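Protein argonaute (Aquifex aeolicus, PDB 1YVU) uses short single-stranded DNA guides to bind complementary RNA targets and cleaves them with a divalent-metal-dependent PIWI domain of RNase H fold. Local coordinates at residues 183-193 with 250-258. Residues are numbered along the deposited sequence; the frame is centred on the assembly and turned at random.
Sequences IRVKPIGIDFV and YPATILKPV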
# COMPACT_ATOMS: atom_id res chain seq x y z
N ILE A 183 10.58 13.02 -0.50
CA ILE A 183 9.41 13.75 -0.95
C ILE A 183 8.92 13.16 -2.25
O ILE A 183 9.66 13.09 -3.23
CB ILE A 183 9.67 15.28 -1.03
CG1 ILE A 183 9.80 15.83 0.39
CG2 ILE A 183 8.54 16.00 -1.78
CD1 ILE A 183 10.10 17.31 0.48
N ARG A 184 7.69 12.68 -2.22
CA ARG A 184 7.06 12.07 -3.39
C ARG A 184 6.66 13.19 -4.33
O ARG A 184 6.00 14.16 -3.93
CB ARG A 184 5.87 11.18 -3.00
CG ARG A 184 6.21 10.07 -1.99
CD ARG A 184 5.41 8.77 -2.16
NE ARG A 184 6.09 7.64 -1.50
CZ ARG A 184 5.61 6.40 -1.37
NH1 ARG A 184 4.42 6.07 -1.85
NH2 ARG A 184 6.34 5.46 -0.78
N VAL A 185 7.21 13.13 -5.54
CA VAL A 185 6.93 14.12 -6.58
C VAL A 185 6.35 13.46 -7.83
O VAL A 185 6.40 12.24 -7.98
CB VAL A 185 8.20 14.95 -6.97
CG1 VAL A 185 8.37 16.11 -6.06
CG2 VAL A 185 9.45 14.11 -6.94
N LYS A 186 5.76 14.25 -8.72
CA LYS A 186 5.18 13.75 -9.96
C LYS A 186 5.33 14.76 -11.08
O LYS A 186 5.07 15.96 -10.85
CB LYS A 186 3.67 13.46 -9.80
CG LYS A 186 2.96 12.99 -11.10
CD LYS A 186 1.63 13.65 -11.30
CE LYS A 186 1.02 13.28 -12.62
NZ LYS A 186 -0.19 14.08 -12.81
N PRO A 187 5.77 14.31 -12.28
CA PRO A 187 5.94 15.17 -13.47
C PRO A 187 4.53 15.46 -14.04
O PRO A 187 3.65 14.59 -13.96
CB PRO A 187 6.74 14.28 -14.42
CG PRO A 187 7.50 13.40 -13.50
CD PRO A 187 6.51 13.04 -12.47
N ILE A 188 4.34 16.61 -14.69
CA ILE A 188 3.02 17.02 -15.18
C ILE A 188 2.19 16.09 -16.08
O ILE A 188 1.13 15.59 -15.64
CB ILE A 188 3.02 18.51 -15.69
CG1 ILE A 188 3.40 19.44 -14.51
CG2 ILE A 188 1.61 18.91 -16.22
CD1 ILE A 188 3.38 20.93 -14.81
N GLY A 189 2.63 15.89 -17.32
CA GLY A 189 1.89 15.01 -18.22
C GLY A 189 2.25 13.53 -18.07
O GLY A 189 1.97 12.73 -18.97
N ILE A 190 2.87 13.16 -16.94
CA ILE A 190 3.31 11.78 -16.65
C ILE A 190 2.63 11.10 -15.42
O ILE A 190 2.62 11.65 -14.32
CB ILE A 190 4.89 11.74 -16.51
CG1 ILE A 190 5.55 12.37 -17.76
CG2 ILE A 190 5.40 10.31 -16.31
CD1 ILE A 190 7.09 12.34 -17.83
N ASP A 191 2.13 9.88 -15.65
CA ASP A 191 1.43 9.00 -14.68
C ASP A 191 2.41 8.37 -13.65
O ASP A 191 2.24 7.22 -13.22
CB ASP A 191 0.77 7.85 -15.50
CG ASP A 191 -0.76 7.84 -15.42
OD1 ASP A 191 -1.33 8.05 -14.33
OD2 ASP A 191 -1.36 7.55 -16.48
N PHE A 192 3.38 9.15 -13.19
CA PHE A 192 4.39 8.60 -12.30
C PHE A 192 4.67 9.38 -11.01
O PHE A 192 4.75 10.60 -11.02
CB PHE A 192 5.68 8.37 -13.14
CG PHE A 192 6.89 7.97 -12.36
CD1 PHE A 192 6.97 6.70 -11.76
CD2 PHE A 192 7.96 8.87 -12.19
CE1 PHE A 192 8.09 6.33 -10.98
CE2 PHE A 192 9.09 8.53 -11.43
CZ PHE A 192 9.16 7.26 -10.82
N VAL A 193 4.87 8.65 -9.91
CA VAL A 193 5.18 9.24 -8.60
C VAL A 193 6.42 8.50 -8.06
O VAL A 193 6.45 7.26 -8.04
CB VAL A 193 3.98 9.15 -7.59
CG1 VAL A 193 4.40 9.51 -6.16
CG2 VAL A 193 2.86 10.08 -8.03
N TYR A 250 14.60 14.07 -13.89
CA TYR A 250 13.63 15.07 -14.34
C TYR A 250 14.02 16.44 -13.78
O TYR A 250 14.62 16.49 -12.70
CB TYR A 250 12.20 14.71 -13.85
CG TYR A 250 11.56 13.52 -14.54
CD1 TYR A 250 11.22 12.36 -13.82
CD2 TYR A 250 11.27 13.55 -15.92
CE1 TYR A 250 10.61 11.22 -14.45
CE2 TYR A 250 10.66 12.42 -16.58
CZ TYR A 250 10.33 11.26 -15.83
OH TYR A 250 9.73 10.16 -16.44
N PRO A 251 13.79 17.55 -14.54
CA PRO A 251 14.10 18.93 -14.11
C PRO A 251 13.06 19.35 -13.09
O PRO A 251 11.85 19.10 -13.29
CB PRO A 251 13.90 19.75 -15.37
CG PRO A 251 14.20 18.79 -16.42
CD PRO A 251 13.49 17.56 -15.98
N ALA A 252 13.52 20.02 -12.04
CA ALA A 252 12.67 20.51 -10.96
C ALA A 252 11.50 21.36 -11.45
O ALA A 252 10.49 21.51 -10.77
CB ALA A 252 13.50 21.30 -9.99
N THR A 253 11.65 21.85 -12.68
CA THR A 253 10.66 22.68 -13.36
C THR A 253 9.35 21.98 -13.68
O THR A 253 8.29 22.63 -13.70
CB THR A 253 11.23 23.30 -14.65
OG1 THR A 253 11.62 22.25 -15.56
CG2 THR A 253 12.43 24.22 -14.32
N ILE A 254 9.38 20.68 -13.92
CA ILE A 254 8.15 19.96 -14.23
C ILE A 254 7.70 19.07 -13.09
O ILE A 254 6.78 18.26 -13.26
CB ILE A 254 8.25 19.11 -15.51
CG1 ILE A 254 9.47 18.18 -15.44
CG2 ILE A 254 8.15 20.00 -16.74
CD1 ILE A 254 9.20 16.84 -16.02
N LEU A 255 8.35 19.18 -11.93
CA LEU A 255 7.98 18.36 -10.78
C LEU A 255 7.10 19.09 -9.79
O LEU A 255 7.40 20.21 -9.39
CB LEU A 255 9.20 17.81 -10.06
CG LEU A 255 10.01 16.79 -10.84
CD1 LEU A 255 11.37 16.60 -10.21
CD2 LEU A 255 9.26 15.50 -10.88
N LYS A 256 5.99 18.45 -9.46
CA LYS A 256 5.05 18.97 -8.50
C LYS A 256 5.01 17.94 -7.37
O LYS A 256 5.04 16.74 -7.64
CB LYS A 256 3.67 19.14 -9.14
CG LYS A 256 3.32 20.58 -9.59
CD LYS A 256 1.84 20.65 -10.05
CE LYS A 256 1.26 22.08 -10.18
NZ LYS A 256 -0.25 22.09 -10.10
N PRO A 257 5.10 18.38 -6.10
CA PRO A 257 5.06 17.49 -4.93
C PRO A 257 3.72 16.86 -4.72
O PRO A 257 2.70 17.41 -5.12
CB PRO A 257 5.38 18.42 -3.77
CG PRO A 257 6.33 19.37 -4.40
CD PRO A 257 5.65 19.69 -5.70
N VAL A 258 3.73 15.68 -4.12
CA VAL A 258 2.52 14.92 -3.83
C VAL A 258 2.39 14.87 -2.28
O VAL A 258 3.31 14.41 -1.59
CB VAL A 258 2.59 13.52 -4.50
CG1 VAL A 258 1.46 12.63 -4.05
CG2 VAL A 258 2.53 13.66 -6.02
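The backbone O of R184 accepts a hydrogen bond from N of V258 at 2.7 Å. Two further backbone bonds pair K186 with K256 in both directions: K186 N to K256 O at 2.8 Å and K256 N to K186 O at 3.0 Å. This is antiparallel pairing, with K186 and K256 as the hydrogen-bonded pair and V185–P257 and P187–L255 as non-hydrogen-bonded pairs. At the non-hydrogen-bonded pairs CA-H groups face the partner strand: CA of P187 lies 3.2 Å from O of I254 in a CA-H...O contact, and CA of V185 makes a longer one to O of K256.

V185, P187, L255 and P257 share one face of the sheet. CD2 of L255 lies 3.8 Å from CG of P187 and also reaches V185. With CG anti to the carbonyl carbon (chi1 -72°), Y250 turns a ring face to CG of P187, 4.0 Å from the ring centroid, as a CH-pi contact. The two side chains cross at about a right angle. CD1 of I190 comes to the hydroxyl end of Y250 from the opposite direction, 3.8 Å from CE2. K186 and K256 project from the other face.

Both segments belong to the PAZ domain. Strand 184-187 lies between strands 194-201 and 255-257 in an antiparallel sheet. L169 and L172 of helix 169-175 pack on the V185, L255 and P257 face, while strand 153-165 meets K186, K256 and V258 through Q164 and R162.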